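Local structure of tricorn protease (Thermoplasma acidophilum, 1K32) at residues Arg59-Gly64 with Gly118-Ser123; Arg70-Arg73 with Thr79-Leu82. The protein is a serine protease built from beta propellers, a PDZ domain and a catalytic domain, and probably cuts peptides released by the proteasome into smaller fragments. One frame throughout, in Å; residues are numbered along the deposited sequence.

Interaction 1: Arg59-Gly64 with Gly118-Ser123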
loop_
_atom_site.group_PDB
_atom_site.type_symbol
_atom_site.label_atom_id
_atom_site.label_comp_id
_atom_site.label_asym_id
_atom_site.label_seq_id
_atom_site.Cartn_x
_atom_site.Cartn_y
_atom_site.Cartn_z
ATOM N N ARG A 59 -65.296 21.210 -12.765
ATOM C CA ARG A 59 -66.579 21.123 -13.447
ATOM C C ARG A 59 -67.662 20.455 -12.618
ATOM O O ARG A 59 -67.465 19.351 -12.107
ATOM C CB ARG A 59 -66.422 20.331 -14.756
ATOM C CG ARG A 59 -65.613 21.029 -15.853
ATOM C CD ARG A 59 -66.362 22.260 -16.363
ATOM N NE ARG A 59 -67.632 21.897 -16.980
ATOM C CZ ARG A 59 -67.748 21.306 -18.165
ATOM N NH1 ARG A 59 -68.945 21.010 -18.648
ATOM N NH2 ARG A 59 -66.666 21.022 -18.876
ATOM N N PHE A 60 -68.808 21.124 -12.508
ATOM C CA PHE A 60 -69.966 20.588 -11.791
ATOM C C PHE A 60 -70.518 19.414 -12.598
ATOM O O PHE A 60 -70.571 19.479 -13.821
ATOM C CB PHE A 60 -71.120 21.602 -11.714
ATOM C CG PHE A 60 -70.992 22.643 -10.628
ATOM C CD1 PHE A 60 -70.750 23.975 -10.950
ATOM C CD2 PHE A 60 -71.200 22.311 -9.298
ATOM C CE1 PHE A 60 -70.727 24.963 -9.958
ATOM C CE2 PHE A 60 -71.176 23.286 -8.295
ATOM C CZ PHE A 60 -70.941 24.614 -8.626
ATOM N N PHE A 61 -70.936 18.348 -11.927
ATOM C CA PHE A 61 -71.565 17.257 -12.649
ATOM C C PHE A 61 -72.945 17.834 -12.971
ATOM O O PHE A 61 -73.383 18.788 -12.324
ATOM C CB PHE A 61 -71.705 16.006 -11.775
ATOM C CG PHE A 61 -70.537 15.075 -11.867
ATOM C CD1 PHE A 61 -69.304 15.421 -11.323
ATOM C CD2 PHE A 61 -70.666 13.845 -12.505
ATOM C CE1 PHE A 61 -68.214 14.549 -11.416
ATOM C CE2 PHE A 61 -69.585 12.971 -12.602
ATOM C CZ PHE A 61 -68.360 13.325 -12.055
ATOM N N PRO A 62 -73.642 17.270 -13.966
ATOM C CA PRO A 62 -74.973 17.733 -14.380
ATOM C C PRO A 62 -75.984 18.114 -13.285
ATOM O O PRO A 62 -76.695 19.109 -13.424
ATOM C CB PRO A 62 -75.477 16.587 -15.270
ATOM C CG PRO A 62 -74.683 15.395 -14.790
ATOM C CD PRO A 62 -73.320 15.999 -14.631
ATOM N N ASP A 63 -76.049 17.341 -12.208
ATOM C CA ASP A 63 -76.995 17.638 -11.141
ATOM C C ASP A 63 -76.447 18.605 -10.095
ATOM O O ASP A 63 -77.125 18.907 -9.105
ATOM C CB ASP A 63 -77.451 16.342 -10.465
ATOM C CG ASP A 63 -76.317 15.598 -9.800
ATOM O OD1 ASP A 63 -76.536 14.442 -9.381
ATOM O OD2 ASP A 63 -75.213 16.167 -9.685
ATOM N N GLY A 64 -75.228 19.088 -10.325
ATOM C CA GLY A 64 -74.591 20.020 -9.410
ATOM C C GLY A 64 -74.259 19.453 -8.038
ATOM O O GLY A 64 -74.065 20.210 -7.090
ATOM N N GLY A 118 -75.210 11.671 -17.574
ATOM C CA GLY A 118 -74.518 12.363 -16.501
ATOM C C GLY A 118 -73.145 11.796 -16.186
ATOM O O GLY A 118 -72.518 12.199 -15.205
ATOM N N ASN A 119 -72.663 10.866 -17.007
ATOM C CA ASN A 119 -71.350 10.282 -16.760
ATOM C C ASN A 119 -70.225 11.188 -17.219
ATOM O O ASN A 119 -70.323 11.860 -18.250
ATOM C CB ASN A 119 -71.212 8.934 -17.465
ATOM C CG ASN A 119 -72.301 7.966 -17.072
ATOM O OD1 ASN A 119 -73.102 7.546 -17.906
ATOM N ND2 ASN A 119 -72.345 7.611 -15.796
ATOM N N LEU A 120 -69.146 11.193 -16.446
ATOM C CA LEU A 120 -67.981 12.001 -16.768
ATOM C C LEU A 120 -67.249 11.483 -18.005
ATOM O O LEU A 120 -67.017 10.285 -18.142
ATOM C CB LEU A 120 -67.010 12.004 -15.594
ATOM C CG LEU A 120 -65.659 12.687 -15.830
ATOM C CD1 LEU A 120 -65.881 14.150 -16.179
ATOM C CD2 LEU A 120 -64.798 12.560 -14.575
ATOM N N ILE A 121 -66.917 12.401 -18.912
ATOM C CA ILE A 121 -66.139 12.072 -20.101
ATOM C C ILE A 121 -64.840 12.845 -19.916
ATOM O O ILE A 121 -64.864 14.052 -19.652
ATOM C CB ILE A 121 -66.788 12.559 -21.422
ATOM C CG1 ILE A 121 -68.202 11.982 -21.569
ATOM C CG2 ILE A 121 -65.904 12.117 -22.602
ATOM C CD1 ILE A 121 -68.233 10.460 -21.576
ATOM N N ILE A 122 -63.715 12.153 -20.037
ATOM C CA ILE A 122 -62.428 12.794 -19.881
ATOM C C ILE A 122 -61.660 12.778 -21.174
ATOM O O ILE A 122 -61.934 11.977 -22.067
ATOM C CB ILE A 122 -61.547 12.121 -18.786
ATOM C CG1 ILE A 122 -61.293 10.652 -19.121
ATOM C CG2 ILE A 122 -62.198 12.283 -17.430
ATOM C CD1 ILE A 122 -60.342 9.973 -18.121
ATOM N N SER A 123 -60.700 13.690 -21.265
ATOM C CA SER A 123 -59.858 13.803 -22.436
ATOM C C SER A 123 -58.446 13.554 -21.954
ATOM O O SER A 123 -58.000 14.194 -21.007
ATOM C CB SER A 123 -59.971 15.198 -23.022
ATOM O OG SER A 123 -58.996 15.393 -24.007
#
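Phe61 and Pro62 lie against Gly118 and Leu120 without a hydrogen bond between them, and about 165 Å² of surface is buried, both sides summed. The Phe61 side chain does most of the reaching. Its CB does not point at the other segment, but chi1 of -91° sets CG anti to the carbonyl carbon and swings the ring across. From there CD2 meets the carbonyl O of Gly118 at 3.7 Å, the oxygen lying at the ring edge near its plane, where the slightly positive C-H groups face it. CE2 sits between that oxygen and Leu120, and at the tip CZ touches CB of Leu120 at 4.0 Å, the two side chains crossing at about a right angle. Leu120 presents its CB here, and its side chain also packs on Val111, Phe114 and Phe84.

This is a join between two successive blades of a beta propeller: strand 54-60 begins one antiparallel sheet, strand 120-124 belongs to the next, and the turn after strand 54-60 rests on the loop that leads from strand 110-114 into strand 120-124. That turn is a type I beta turn from Phe61 to Gly64, closed by Gly64 N to Phe61 O at 2.7 Å.

Pro62, second in the turn, meets Gly118 with its ring: CG comes within 3.5 Å of Gly118 CA, tighter than usual for two carbons. Gly118, at phi 94° and psi 8°, has no side chain to crowd this approach. Around the Phe61 ring, Phe84 adds an edge-to-face contact and Lys66 a cation-pi contact. Replacing Phe61 by alanine takes the ring away, which would probably open a gap beside Leu120 CB and leave Phe84 and Lys66 without their aromatic partner.

Interaction 2: Arg70-Arg73 with Thr79-Leu82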
loop_
_atom_site.group_PDB
_atom_site.type_symbol
_atom_site.label_atom_id
_atom_site.label_comp_id
_atom_site.label_asym_id
_atom_site.label_seq_id
_atom_site.Cartn_x
_atom_site.Cartn_y
_atom_site.Cartn_z
ATOM N N ARG A 70 -59.331 18.987 -11.920
ATOM C CA ARG A 70 -58.020 18.721 -12.516
ATOM C C ARG A 70 -56.960 19.401 -11.641
ATOM O O ARG A 70 -57.010 20.609 -11.397
ATOM C CB ARG A 70 -57.912 19.256 -13.953
ATOM C CG ARG A 70 -56.539 18.947 -14.587
ATOM C CD ARG A 70 -56.407 19.401 -16.037
ATOM N NE ARG A 70 -55.136 19.004 -16.675
ATOM C CZ ARG A 70 -53.966 19.625 -16.506
ATOM N NH1 ARG A 70 -52.884 19.204 -17.136
ATOM N NH2 ARG A 70 -53.868 20.673 -15.709
ATOM N N VAL A 71 -56.010 18.625 -11.141
ATOM C CA VAL A 71 -54.982 19.217 -10.306
ATOM C C VAL A 71 -53.617 18.868 -10.849
ATOM O O VAL A 71 -53.420 17.774 -11.365
ATOM C CB VAL A 71 -55.102 18.728 -8.835
ATOM C CG1 VAL A 71 -55.072 17.230 -8.780
ATOM C CG2 VAL A 71 -53.962 19.301 -7.991
ATOM N N MET A 72 -52.675 19.799 -10.763
ATOM C CA MET A 72 -51.319 19.521 -11.235
ATOM C C MET A 72 -50.329 19.399 -10.069
ATOM O O MET A 72 -50.499 20.027 -9.031
ATOM C CB MET A 72 -50.857 20.618 -12.200
ATOM C CG MET A 72 -51.622 20.659 -13.518
ATOM S SD MET A 72 -51.259 22.221 -14.400
ATOM C CE MET A 72 -52.270 23.299 -13.392
ATOM N N ARG A 73 -49.315 18.554 -10.233
ATOM C CA ARG A 73 -48.284 18.360 -9.208
ATOM C C ARG A 73 -46.924 18.286 -9.873
ATOM O O ARG A 73 -46.847 18.177 -11.091
ATOM C CB ARG A 73 -48.551 17.089 -8.393
ATOM C CG ARG A 73 -49.585 17.307 -7.311
ATOM C CD ARG A 73 -49.802 16.074 -6.461
ATOM N NE ARG A 73 -50.949 16.259 -5.577
ATOM C CZ ARG A 73 -51.396 15.344 -4.723
ATOM N NH1 ARG A 73 -52.446 15.605 -3.963
ATOM N NH2 ARG A 73 -50.796 14.171 -4.629
ATOM N N THR A 79 -47.088 17.146 -14.132
ATOM C CA THR A 79 -47.991 15.992 -14.091
ATOM C C THR A 79 -49.400 16.406 -13.674
ATOM O O THR A 79 -49.583 17.391 -12.966
ATOM C CB THR A 79 -47.507 14.867 -13.117
ATOM O OG1 THR A 79 -47.484 15.355 -11.775
ATOM C CG2 THR A 79 -46.094 14.370 -13.509
ATOM N N ALA A 80 -50.393 15.648 -14.124
ATOM C CA ALA A 80 -51.772 15.943 -13.788
ATOM C C ALA A 80 -52.622 14.689 -13.652
ATOM O O ALA A 80 -52.316 13.639 -14.238
ATOM C CB ALA A 80 -52.388 16.873 -14.855
ATOM N N ASP A 81 -53.679 14.807 -12.856
ATOM C CA ASP A 81 -54.643 13.725 -12.665
ATOM C C ASP A 81 -55.949 14.333 -12.157
ATOM O O ASP A 81 -55.971 15.476 -11.690
ATOM C CB ASP A 81 -54.082 12.662 -11.715
ATOM C CG ASP A 81 -53.507 11.449 -12.470
ATOM O OD1 ASP A 81 -52.505 10.874 -12.005
ATOM O OD2 ASP A 81 -54.063 11.063 -13.529
ATOM N N LEU A 82 -57.042 13.588 -12.263
ATOM C CA LEU A 82 -58.336 14.104 -11.844
ATOM C C LEU A 82 -58.892 13.549 -10.530
ATOM O O LEU A 82 -58.608 12.401 -10.154
ATOM C CB LEU A 82 -59.350 13.873 -12.961
ATOM C CG LEU A 82 -58.902 14.233 -14.385
ATOM C CD1 LEU A 82 -60.014 13.843 -15.349
ATOM C CD2 LEU A 82 -58.561 15.735 -14.520
#
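Backbone hydrogen bonds pair Val71 with Asp81 and Arg73 with Thr79. Val71 N reaches Asp81 O at 3.2 Å in an almost straight bond (178° at the hydrogen), while the return bond from Asp81 N to Val71 O is weak. Arg73 N gives to Thr79 O at 3.0 Å, and Arg73 O receives two donors: Thr79 N, and Thr79 OG1, 3.0 Å away, from above the carbonyl plane. A chi1 of 63° places that hydroxyl between its own backbone N and carbonyl carbon, within reach of Arg73 O; OG1 is also bonded to Phe734 N. CA-H...O contacts, such as Met72 CA to Thr79 O, lie between the bonded pairs.

The two strands form an antiparallel beta hairpin inside a propeller blade, their directions 151° apart.

Among side chains, Arg70, Met72, Ala80 and Leu82 share one face of the sheet. Leu82 CD2 packs on Arg70 CB at 3.6 Å. The extended Arg70 chain carries its guanidinium past Ala80, whose CB sits 3.3 Å above one face of the group, toward its rim. In the plane, at an edge, NH2 makes a weak bond to Met72 SD; Thr109 O takes NE, and Phe108 O and Ser102 OG take NH1. On the sheet face of Val71, Arg73, Thr79 and Asp81, the buried Asp81 carboxylate forms a salt bridge with Arg94 and hydrogen bonds with Thr96, Phe98 and Ser99.

In the fold
Interactions 1 and 2 belong to neighbouring parts of one propeller, their centres about 17 Å apart. Interaction 2 pairs strands 66-73 and 79-86, neighbours in one blade; interaction 1 sets the turn that leads into strand 66-73 against the loop and start of strand 120-124 in the next blade. Along the chain the hairpin is nested within the loop that interaction 1 closes. The two contacts also meet directly: Ile122 CG2 packs on Leu82 CD1 at 3.4 Å, so the packing between the blades runs on from Leu120 through Ile122 to the hairpin. The centre of interaction 1 is about 33 Å, and that of interaction 2 about 19 Å, from the centre of the chain, on the same side of it.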